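Local atomic coordinates of glucose-6-phosphate isomerase (Plasmodium falciparum, PDB entry 3QKI), a protein that probably interconverts alpha-D-glucose 6-phosphate and beta-D-fructose 6-phosphate, the isomerase step of glycolysis and gluconeogenesis. Residues S28-K40 against L362-K374. Sequence-based numbering, arbitrary orientation.
Sequences SYKELVTLSAEEK and LTSFYNSHFFDYK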
# COMPACT_ATOMS: atom_id res chain seq x y z
N SER A 28 16.39 17.76 28.40
CA SER A 28 16.91 17.37 27.09
C SER A 28 15.92 17.59 25.94
O SER A 28 16.37 17.87 24.83
CB SER A 28 17.43 15.94 27.12
OG SER A 28 16.38 15.09 27.54
N TYR A 29 14.58 17.53 26.20
CA TYR A 29 13.57 17.80 25.18
C TYR A 29 13.57 19.31 24.86
O TYR A 29 13.54 19.72 23.69
CB TYR A 29 12.16 17.35 25.65
CG TYR A 29 11.09 17.44 24.58
CD1 TYR A 29 10.47 18.65 24.28
CD2 TYR A 29 10.65 16.30 23.90
CE1 TYR A 29 9.48 18.74 23.31
CE2 TYR A 29 9.68 16.39 22.90
CZ TYR A 29 9.10 17.62 22.60
OH TYR A 29 8.11 17.75 21.66
N LYS A 30 13.57 20.14 25.92
CA LYS A 30 13.59 21.60 25.80
C LYS A 30 14.88 22.04 25.04
O LYS A 30 14.80 22.92 24.19
CB LYS A 30 13.48 22.26 27.18
CG LYS A 30 12.06 22.26 27.73
CD LYS A 30 12.05 22.59 29.20
CE LYS A 30 10.64 22.72 29.74
NZ LYS A 30 10.61 22.81 31.23
N GLU A 31 16.00 21.33 25.26
CA GLU A 31 17.26 21.60 24.57
C GLU A 31 17.17 21.21 23.09
O GLU A 31 17.64 21.97 22.24
CB GLU A 31 18.45 20.90 25.27
CG GLU A 31 18.74 21.49 26.64
CD GLU A 31 19.80 20.80 27.47
OE1 GLU A 31 20.02 19.58 27.29
OE2 GLU A 31 20.40 21.48 28.33
N LEU A 32 16.52 20.07 22.77
CA LEU A 32 16.30 19.61 21.40
C LEU A 32 15.42 20.61 20.62
O LEU A 32 15.68 20.82 19.44
CB LEU A 32 15.72 18.19 21.36
CG LEU A 32 16.73 17.08 21.60
CD1 LEU A 32 16.06 15.81 22.07
CD2 LEU A 32 17.59 16.84 20.39
N VAL A 33 14.45 21.27 21.28
CA VAL A 33 13.60 22.30 20.64
C VAL A 33 14.51 23.42 20.08
O VAL A 33 14.36 23.81 18.92
CB VAL A 33 12.55 22.88 21.63
CG1 VAL A 33 11.79 24.06 21.01
CG2 VAL A 33 11.57 21.82 22.10
N THR A 34 15.49 23.88 20.87
CA THR A 34 16.39 24.95 20.44
C THR A 34 17.46 24.47 19.47
O THR A 34 17.71 25.18 18.49
CB THR A 34 16.87 25.84 21.60
OG1 THR A 34 17.85 25.15 22.35
CG2 THR A 34 15.73 26.35 22.47
N LEU A 35 18.01 23.25 19.66
CA LEU A 35 18.99 22.69 18.71
C LEU A 35 18.39 22.47 17.32
O LEU A 35 19.04 22.78 16.32
CB LEU A 35 19.56 21.38 19.22
CG LEU A 35 20.53 21.44 20.38
CD1 LEU A 35 20.67 20.07 21.00
CD2 LEU A 35 21.89 21.91 19.93
N SER A 36 17.16 21.93 17.25
CA SER A 36 16.47 21.69 15.98
C SER A 36 16.21 23.00 15.24
O SER A 36 16.28 23.00 14.01
CB SER A 36 15.16 20.94 16.20
OG SER A 36 14.18 21.74 16.86
N ALA A 37 15.93 24.12 15.97
CA ALA A 37 15.73 25.45 15.37
C ALA A 37 17.02 25.90 14.65
O ALA A 37 16.94 26.47 13.57
CB ALA A 37 15.32 26.47 16.43
N GLU A 38 18.20 25.60 15.21
CA GLU A 38 19.47 25.89 14.53
C GLU A 38 19.72 24.89 13.37
O GLU A 38 20.21 25.30 12.32
CB GLU A 38 20.64 25.88 15.50
CG GLU A 38 21.89 26.50 14.91
CD GLU A 38 22.85 26.98 15.98
OE1 GLU A 38 23.91 26.34 16.13
OE2 GLU A 38 22.52 27.95 16.71
N GLU A 39 19.35 23.59 13.56
CA GLU A 39 19.50 22.56 12.53
C GLU A 39 18.73 22.92 11.26
O GLU A 39 19.20 22.62 10.15
CB GLU A 39 19.09 21.17 13.07
CG GLU A 39 20.06 20.60 14.10
CD GLU A 39 21.48 20.27 13.64
OE1 GLU A 39 22.28 19.84 14.50
OE2 GLU A 39 21.78 20.43 12.43
N LYS A 40 17.60 23.62 11.41
CA LYS A 40 16.75 24.06 10.29
C LYS A 40 17.46 25.06 9.37
O LYS A 40 17.07 25.19 8.20
CB LYS A 40 15.43 24.64 10.82
CG LYS A 40 14.53 23.55 11.36
CD LYS A 40 13.16 24.02 11.79
CE LYS A 40 12.56 23.01 12.74
NZ LYS A 40 11.11 23.26 12.98
N LEU A 362 15.13 7.19 17.71
CA LEU A 362 15.47 8.59 18.06
C LEU A 362 15.33 9.52 16.86
O LEU A 362 14.83 10.63 17.00
CB LEU A 362 16.87 8.70 18.67
CG LEU A 362 17.05 8.17 20.11
CD1 LEU A 362 18.53 8.06 20.44
CD2 LEU A 362 16.38 9.05 21.10
N THR A 363 15.75 9.04 15.67
CA THR A 363 15.67 9.77 14.41
C THR A 363 14.21 10.04 14.07
O THR A 363 13.85 11.17 13.74
CB THR A 363 16.40 8.99 13.32
OG1 THR A 363 17.78 8.87 13.67
CG2 THR A 363 16.27 9.62 11.96
N SER A 364 13.37 8.99 14.14
CA SER A 364 11.93 9.07 13.87
C SER A 364 11.25 10.08 14.81
O SER A 364 10.46 10.91 14.36
CB SER A 364 11.32 7.69 14.03
OG SER A 364 9.92 7.67 13.78
N PHE A 365 11.56 10.00 16.11
CA PHE A 365 11.05 10.87 17.17
C PHE A 365 11.45 12.32 16.90
O PHE A 365 10.62 13.22 16.99
CB PHE A 365 11.61 10.39 18.54
CG PHE A 365 11.31 11.30 19.71
CD1 PHE A 365 10.05 11.32 20.29
CD2 PHE A 365 12.30 12.13 20.23
CE1 PHE A 365 9.78 12.16 21.38
CE2 PHE A 365 12.02 12.99 21.30
CZ PHE A 365 10.76 13.00 21.87
N TYR A 366 12.74 12.54 16.54
CA TYR A 366 13.30 13.85 16.22
C TYR A 366 12.56 14.50 15.02
O TYR A 366 12.08 15.62 15.14
CB TYR A 366 14.79 13.66 15.91
CG TYR A 366 15.54 14.92 15.52
CD1 TYR A 366 15.92 15.85 16.47
CD2 TYR A 366 15.95 15.12 14.20
CE1 TYR A 366 16.64 16.99 16.12
CE2 TYR A 366 16.67 16.25 13.83
CZ TYR A 366 17.03 17.18 14.80
OH TYR A 366 17.74 18.30 14.44
N ASN A 367 12.44 13.76 13.90
CA ASN A 367 11.73 14.25 12.70
C ASN A 367 10.30 14.59 12.97
O ASN A 367 9.81 15.63 12.51
CB ASN A 367 11.82 13.23 11.57
CG ASN A 367 13.19 13.18 10.95
OD1 ASN A 367 13.95 14.14 11.03
ND2 ASN A 367 13.53 12.06 10.32
N SER A 368 9.61 13.74 13.73
CA SER A 368 8.20 13.98 14.05
C SER A 368 8.01 15.14 15.04
O SER A 368 7.19 16.02 14.81
CB SER A 368 7.55 12.71 14.58
OG SER A 368 6.23 12.95 15.07
N HIS A 369 8.76 15.12 16.17
CA HIS A 369 8.59 16.15 17.19
C HIS A 369 9.14 17.52 16.87
O HIS A 369 8.47 18.51 17.14
CB HIS A 369 9.05 15.66 18.57
CG HIS A 369 8.01 14.83 19.26
ND1 HIS A 369 7.46 15.23 20.46
CD2 HIS A 369 7.42 13.68 18.86
CE1 HIS A 369 6.55 14.32 20.76
NE2 HIS A 369 6.48 13.37 19.82
N PHE A 370 10.35 17.59 16.33
CA PHE A 370 11.05 18.85 16.09
C PHE A 370 10.92 19.45 14.69
O PHE A 370 11.09 20.66 14.52
CB PHE A 370 12.50 18.75 16.59
CG PHE A 370 12.52 18.23 18.00
CD1 PHE A 370 12.00 19.00 19.04
CD2 PHE A 370 12.94 16.94 18.29
CE1 PHE A 370 11.93 18.49 20.34
CE2 PHE A 370 12.88 16.44 19.59
CZ PHE A 370 12.36 17.21 20.60
N PHE A 371 10.52 18.65 13.71
CA PHE A 371 10.33 19.13 12.34
C PHE A 371 8.88 19.02 11.92
O PHE A 371 8.51 19.49 10.84
CB PHE A 371 11.24 18.37 11.38
CG PHE A 371 12.67 18.84 11.41
CD1 PHE A 371 13.54 18.44 12.41
CD2 PHE A 371 13.14 19.70 10.42
CE1 PHE A 371 14.86 18.89 12.45
CE2 PHE A 371 14.47 20.14 10.44
CZ PHE A 371 15.31 19.75 11.47
N ASP A 372 8.06 18.35 12.76
CA ASP A 372 6.64 18.12 12.52
C ASP A 372 6.39 17.29 11.25
O ASP A 372 5.40 17.52 10.52
CB ASP A 372 5.84 19.44 12.58
CG ASP A 372 4.46 19.29 13.20
OD1 ASP A 372 3.51 19.82 12.62
OD2 ASP A 372 4.35 18.66 14.28
N TYR A 373 7.31 16.35 10.96
CA TYR A 373 7.22 15.41 9.84
C TYR A 373 6.42 14.19 10.32
O TYR A 373 6.96 13.29 10.97
CB TYR A 373 8.61 15.01 9.33
CG TYR A 373 9.41 16.16 8.72
CD1 TYR A 373 8.77 17.28 8.20
CD2 TYR A 373 10.79 16.10 8.64
CE1 TYR A 373 9.50 18.33 7.64
CE2 TYR A 373 11.53 17.13 8.07
CZ TYR A 373 10.88 18.25 7.58
OH TYR A 373 11.59 19.30 7.04
N LYS A 374 5.11 14.23 10.07
CA LYS A 374 4.16 13.22 10.54
C LYS A 374 3.96 12.00 9.62
O LYS A 374 3.00 11.25 9.77
CB LYS A 374 2.83 13.87 10.91
CG LYS A 374 2.95 15.02 11.93
CD LYS A 374 1.56 15.37 12.41
CE LYS A 374 1.38 16.84 12.58
NZ LYS A 374 0.18 17.15 13.41
O HOH W 1 9.90 22.18 10.14
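Phe370 drives its ring as a knob into the hole made by Tyr29, Leu32, Val33 and Ser36, joining the helical segments 28-39 and 362-371, whose axes cross at -79° and approach to 9.9 Å. The contact belongs to the phosphoglucose isomerase fold: helix 356-371 leads into strand 375-380 of the mixed sheet, and the N-terminal helix 27-39 packs across the C-terminal part of helix 356-371, away from the sugar phosphate site.

Packing is tightest around the knob. Leu32 CB lies over one face of the Phe370 ring, 3.6 Å from CZ, while Val33 CG2 meets its edge. The rim of Phe370 in turn points at the face of Tyr29 in an edge-to-face pair, with centroids 4.9 Å apart and planes at 55°. Behind the knob, Ser36 OG comes within 3.4 Å of Phe370 CB; its first torsion folds this hydroxyl back toward its own helix, where Leu32 O and Val33 O compete for its proton.

Tyr29 swings away from its backbone N (chi1 -173°), which carries its hydroxyl to the rim of the imidazole; there OH and His369 ND1 share a hydrogen bond of 2.9 Å in the planes of both rings, while Asn414, outside both segments, is the stronger polar partner of the imidazole. On the buried flank Glu39 CG touches Tyr366 OH, but the polar ends turn elsewhere, the carboxylate to Tyr47 and Thr77, the phenol to Arg72 O.

The solvent side is looser. Exposed Lys40 stretches across Phe371, its CE over the ring face at 4.2 Å from the centroid, and a water links NZ to Phe371 O. At the tip of the side chain, Lys40 NZ donates to Phe370 O, 3.0 Å away in the carbonyl plane.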